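Local structure of HTH-type transcriptional regulator YgaV (Escherichia coli K12, 3CUO) at residues I29-A41 with I77-I90. The protein regulates transcription on a large scale in response to sulfide, acting as both repressor and activator and repressing many anaerobic respiratory genes when sulfide is absent. Sequence-based numbering, arbitrary orientation.
Sequences ILCMLSGSPGTSA and ILYSIKNEAVNAII
Thr39 and Tyr79 pair in antiparallel fashion through two backbone bonds, Thr39 N to Tyr79 O at 2.9 Å and Tyr79 N to Thr39 O at 2.9 Å. Gly38 N adds a weak bond to the same Tyr79 carbonyl, completing a G1 beta bulge. The Tyr79 ring presents its edge to Thr39 O, which lies in the ring plane, while CE2 approaches Ala41 CB. At the end of strand 77-81, Ile81 CD1 packs on Leu33 CB (3.7 Å), and one water bridges Leu33 O and Ile81 N.

At the helix end, Ile81 CD1 and Ile90 CD1 both close on the Leu30 carbonyl, and Leu30 CD1 meets Val86 CG1 at 3.9 Å, the two side chains crossing at about a right angle. With OG beside its own backbone N (chi1 -57°), Ser34 reaches back to donate to Leu30 O at 3.0 Å; the same OG touches Ile90 CD1 (3.7 Å). With an alanine here, Leu30 O would probably be left more dependent on the weak bond from Ser34 N, and Ile90 CD1 would lose its hydroxyl neighbour. The Thr39-Tyr79 pairing thus ties short strand 39-40, just ahead of the predicted helix-turn-helix of this ArsR-type domain, to strand 77-81, whereas Ile81, Val86 and Ile90 pack on helix 24-33, where the Ser34 hydroxyl helps satisfy Leu30 O beside the Ile81 and Ile90 methyls.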
loop_
_atom_site.group_PDB
_atom_site.type_symbol
_atom_site.label_atom_id
_atom_site.label_comp_id
_atom_site.label_asym_id
_atom_site.label_seq_id
_atom_site.Cartn_x
_atom_site.Cartn_y
_atom_site.Cartn_z
ATOM N N ILE A 29 -10.835 0.913 -9.216
ATOM C CA ILE A 29 -11.083 2.336 -9.642
ATOM C C ILE A 29 -9.825 2.960 -10.205
ATOM O O ILE A 29 -9.828 3.562 -11.332
ATOM C CB ILE A 29 -11.619 3.186 -8.493
ATOM C CG1 ILE A 29 -13.082 2.915 -8.198
ATOM C CG2 ILE A 29 -11.464 4.763 -8.747
ATOM C CD1 ILE A 29 -13.536 3.565 -6.818
ATOM N N LEU A 30 -8.768 2.895 -9.417
ATOM C CA LEU A 30 -7.444 3.433 -9.806
ATOM C C LEU A 30 -6.898 2.743 -11.034
ATOM O O LEU A 30 -6.400 3.421 -11.896
ATOM C CB LEU A 30 -6.457 3.411 -8.643
ATOM C CG LEU A 30 -6.851 4.173 -7.398
ATOM C CD1 LEU A 30 -5.890 3.854 -6.246
ATOM C CD2 LEU A 30 -6.902 5.679 -7.632
ATOM N N CYS A 31 -7.107 1.426 -11.184
ATOM C CA CYS A 31 -6.749 0.743 -12.441
ATOM C C CYS A 31 -7.539 1.268 -13.621
ATOM O O CYS A 31 -6.952 1.520 -14.689
ATOM C CB CYS A 31 -7.019 -0.752 -12.400
ATOM S SG CYS A 31 -5.900 -1.687 -11.415
ATOM N N MET A 32 -8.873 1.356 -13.474
ATOM C CA MET A 32 -9.699 1.933 -14.533
ATOM C C MET A 32 -9.287 3.345 -14.872
ATOM O O MET A 32 -9.354 3.786 -16.039
ATOM C CB MET A 32 -11.193 1.925 -14.136
ATOM C CG MET A 32 -12.186 2.156 -15.326
ATOM S SD MET A 32 -12.228 0.753 -16.539
ATOM C CE MET A 32 -12.328 -0.686 -15.577
ATOM N N LEU A 33 -8.926 4.125 -13.866
ATOM C CA LEU A 33 -8.552 5.496 -14.161
ATOM C C LEU A 33 -7.196 5.606 -14.834
ATOM O O LEU A 33 -6.942 6.604 -15.472
ATOM C CB LEU A 33 -8.597 6.359 -12.904
ATOM C CG LEU A 33 -9.940 6.601 -12.197
ATOM C CD1 LEU A 33 -9.635 7.546 -10.994
ATOM C CD2 LEU A 33 -10.958 7.151 -13.170
ATOM N N SER A 34 -6.298 4.630 -14.666
ATOM C CA SER A 34 -4.967 4.731 -15.297
ATOM C C SER A 34 -5.092 4.936 -16.794
ATOM O O SER A 34 -5.766 4.167 -17.507
ATOM C CB SER A 34 -4.114 3.481 -15.054
ATOM O OG SER A 34 -3.953 3.196 -13.670
ATOM N N GLY A 35 -4.454 5.983 -17.279
ATOM C CA GLY A 35 -4.468 6.300 -18.694
ATOM C C GLY A 35 -5.732 6.964 -19.176
ATOM O O GLY A 35 -5.777 7.482 -20.320
ATOM N N SER A 36 -6.759 7.000 -18.325
ATOM C CA SER A 36 -8.120 7.263 -18.806
ATOM C C SER A 36 -8.752 8.332 -17.996
ATOM O O SER A 36 -9.754 8.104 -17.321
ATOM C CB SER A 36 -8.952 6.002 -18.734
ATOM O OG SER A 36 -8.192 4.918 -19.232
ATOM N N PRO A 37 -8.207 9.538 -18.116
ATOM C CA PRO A 37 -8.606 10.617 -17.275
ATOM C C PRO A 37 -9.981 11.058 -17.726
ATOM O O PRO A 37 -10.375 10.789 -18.854
ATOM C CB PRO A 37 -7.575 11.691 -17.601
ATOM C CG PRO A 37 -7.270 11.433 -19.048
ATOM C CD PRO A 37 -7.274 9.983 -19.170
ATOM N N GLY A 38 -10.707 11.708 -16.839
ATOM C CA GLY A 38 -11.998 12.170 -17.125
ATOM C C GLY A 38 -12.944 10.998 -17.221
ATOM O O GLY A 38 -13.729 10.906 -18.151
ATOM N N THR A 39 -12.928 10.142 -16.223
ATOM C CA THR A 39 -13.917 9.064 -16.186
ATOM C C THR A 39 -14.992 9.385 -15.155
ATOM O O THR A 39 -14.701 9.754 -14.019
ATOM C CB THR A 39 -13.256 7.693 -15.855
ATOM O OG1 THR A 39 -12.251 7.366 -16.825
ATOM C CG2 THR A 39 -14.284 6.610 -15.799
ATOM N N SER A 40 -16.227 9.152 -15.531
ATOM C CA SER A 40 -17.367 9.410 -14.657
ATOM C C SER A 40 -17.626 8.385 -13.545
ATOM O O SER A 40 -17.244 7.231 -13.611
ATOM C CB SER A 40 -18.638 9.580 -15.507
ATOM O OG SER A 40 -18.886 8.406 -16.262
ATOM N N ALA A 41 -18.291 8.831 -12.486
ATOM C CA ALA A 41 -18.736 7.923 -11.420
ATOM C C ALA A 41 -19.605 6.742 -11.868
ATOM O O ALA A 41 -19.461 5.627 -11.382
ATOM C CB ALA A 41 -19.421 8.715 -10.335
ATOM N N ILE A 77 -19.355 15.146 -13.139
ATOM C CA ILE A 77 -18.027 15.171 -12.547
ATOM C C ILE A 77 -17.282 13.999 -13.114
ATOM O O ILE A 77 -17.791 12.847 -13.119
ATOM C CB ILE A 77 -18.037 15.049 -11.001
ATOM C CG1 ILE A 77 -18.944 16.078 -10.355
ATOM C CG2 ILE A 77 -16.616 15.098 -10.393
ATOM C CD1 ILE A 77 -19.920 15.445 -9.407
ATOM N N LEU A 78 -16.056 14.275 -13.515
ATOM C CA LEU A 78 -15.144 13.295 -14.053
ATOM C C LEU A 78 -13.877 13.274 -13.194
ATOM O O LEU A 78 -13.437 14.306 -12.731
ATOM C CB LEU A 78 -14.764 13.706 -15.482
ATOM C CG LEU A 78 -15.916 13.976 -16.476
ATOM C CD1 LEU A 78 -15.378 14.441 -17.844
ATOM C CD2 LEU A 78 -16.848 12.731 -16.639
ATOM N N TYR A 79 -13.262 12.092 -13.077
ATOM C CA TYR A 79 -12.188 11.840 -12.224
ATOM C C TYR A 79 -10.969 11.345 -13.020
ATOM O O TYR A 79 -11.113 10.662 -14.050
ATOM C CB TYR A 79 -12.597 10.777 -11.165
ATOM C CG TYR A 79 -13.803 11.182 -10.331
ATOM C CD1 TYR A 79 -13.636 11.800 -9.113
ATOM C CD2 TYR A 79 -15.086 10.953 -10.772
ATOM C CE1 TYR A 79 -14.721 12.184 -8.364
ATOM C CE2 TYR A 79 -16.186 11.355 -10.016
ATOM C CZ TYR A 79 -15.965 11.961 -8.797
ATOM O OH TYR A 79 -17.015 12.341 -7.963
ATOM N N SER A 80 -9.795 11.690 -12.509
ATOM C CA SER A 80 -8.510 11.304 -13.081
ATOM C C SER A 80 -7.468 11.073 -11.955
ATOM O O SER A 80 -7.571 11.612 -10.833
ATOM C CB SER A 80 -8.097 12.373 -14.137
ATOM O OG SER A 80 -7.197 13.289 -13.551
ATOM N N ILE A 81 -6.438 10.277 -12.248
ATOM C CA ILE A 81 -5.340 10.113 -11.301
ATOM C C ILE A 81 -4.571 11.385 -11.238
ATOM O O ILE A 81 -4.271 11.923 -12.254
ATOM C CB ILE A 81 -4.461 8.865 -11.551
ATOM C CG1 ILE A 81 -5.252 7.644 -11.041
ATOM C CG2 ILE A 81 -3.091 8.990 -10.724
ATOM C CD1 ILE A 81 -5.047 6.426 -11.710
ATOM N N LYS A 82 -4.325 11.860 -10.011
ATOM C CA LYS A 82 -3.541 13.032 -9.699
ATOM C C LYS A 82 -2.122 12.663 -9.249
ATOM O O LYS A 82 -1.175 13.171 -9.773
ATOM C CB LYS A 82 -4.183 13.847 -8.545
ATOM C CG LYS A 82 -3.569 15.317 -8.393
ATOM C CD LYS A 82 -3.791 15.918 -7.038
ATOM C CE LYS A 82 -2.757 17.027 -6.717
ATOM N NZ LYS A 82 -2.909 18.222 -7.672
ATOM N N ASN A 83 -2.007 11.775 -8.259
ATOM C CA ASN A 83 -0.711 11.424 -7.652
ATOM C C ASN A 83 -0.034 10.350 -8.496
ATOM O O ASN A 83 -0.516 9.213 -8.590
ATOM C CB ASN A 83 -0.954 10.909 -6.229
ATOM C CG ASN A 83 0.277 10.778 -5.472
ATOM O OD1 ASN A 83 1.331 10.634 -6.086
ATOM N ND2 ASN A 83 0.206 10.873 -4.127
ATOM N N GLU A 84 1.109 10.652 -9.079
ATOM C CA GLU A 84 1.750 9.671 -9.915
ATOM C C GLU A 84 2.291 8.481 -9.127
ATOM O O GLU A 84 2.447 7.458 -9.714
ATOM C CB GLU A 84 2.784 10.290 -10.852
ATOM C CG GLU A 84 2.147 10.691 -12.222
ATOM C CD GLU A 84 3.061 11.622 -13.058
ATOM O OE1 GLU A 84 4.243 11.840 -12.660
ATOM O OE2 GLU A 84 2.611 12.172 -14.108
ATOM N N ALA A 85 2.558 8.634 -7.821
ATOM C CA ALA A 85 2.841 7.523 -6.938
ATOM C C ALA A 85 1.822 6.373 -7.040
ATOM O O ALA A 85 2.160 5.224 -6.801
ATOM C CB ALA A 85 2.942 7.996 -5.523
ATOM N N VAL A 86 0.587 6.725 -7.402
ATOM C CA VAL A 86 -0.490 5.771 -7.590
ATOM C C VAL A 86 -0.154 4.905 -8.762
ATOM O O VAL A 86 -0.184 3.698 -8.676
ATOM C CB VAL A 86 -1.880 6.457 -7.755
ATOM C CG1 VAL A 86 -2.869 5.450 -8.220
ATOM C CG2 VAL A 86 -2.297 7.120 -6.420
ATOM N N ASN A 87 0.227 5.535 -9.844
ATOM C CA ASN A 87 0.596 4.799 -11.037
ATOM C C ASN A 87 1.797 3.877 -10.762
ATOM O O ASN A 87 1.830 2.746 -11.265
ATOM C CB ASN A 87 0.927 5.776 -12.129
ATOM C CG ASN A 87 -0.342 6.472 -12.690
ATOM O OD1 ASN A 87 -0.350 7.677 -12.939
ATOM N ND2 ASN A 87 -1.383 5.721 -12.846
ATOM N N ALA A 88 2.738 4.369 -9.962
ATOM C CA ALA A 88 3.917 3.550 -9.539
ATOM C C ALA A 88 3.524 2.323 -8.763
ATOM O O ALA A 88 4.072 1.234 -8.964
ATOM C CB ALA A 88 4.872 4.396 -8.711
ATOM N N ILE A 89 2.592 2.486 -7.814
ATOM C CA ILE A 89 2.187 1.366 -6.978
ATOM C C ILE A 89 1.374 0.384 -7.785
ATOM O O ILE A 89 1.577 -0.837 -7.707
ATOM C CB ILE A 89 1.460 1.875 -5.751
ATOM C CG1 ILE A 89 2.485 2.592 -4.894
ATOM C CG2 ILE A 89 0.686 0.709 -4.994
ATOM C CD1 ILE A 89 1.939 3.558 -3.967
ATOM N N ILE A 90 0.414 0.890 -8.558
ATOM C CA ILE A 90 -0.312 0.051 -9.490
ATOM C C ILE A 90 0.572 -0.809 -10.391
ATOM O O ILE A 90 0.350 -2.000 -10.548
ATOM C CB ILE A 90 -1.348 0.917 -10.350
ATOM C CG1 ILE A 90 -2.511 1.307 -9.448
ATOM C CG2 ILE A 90 -1.810 0.126 -11.520
ATOM C CD1 ILE A 90 -3.761 1.850 -10.255
HETATM O O HOH W 1 -6.338 9.149 -14.754
#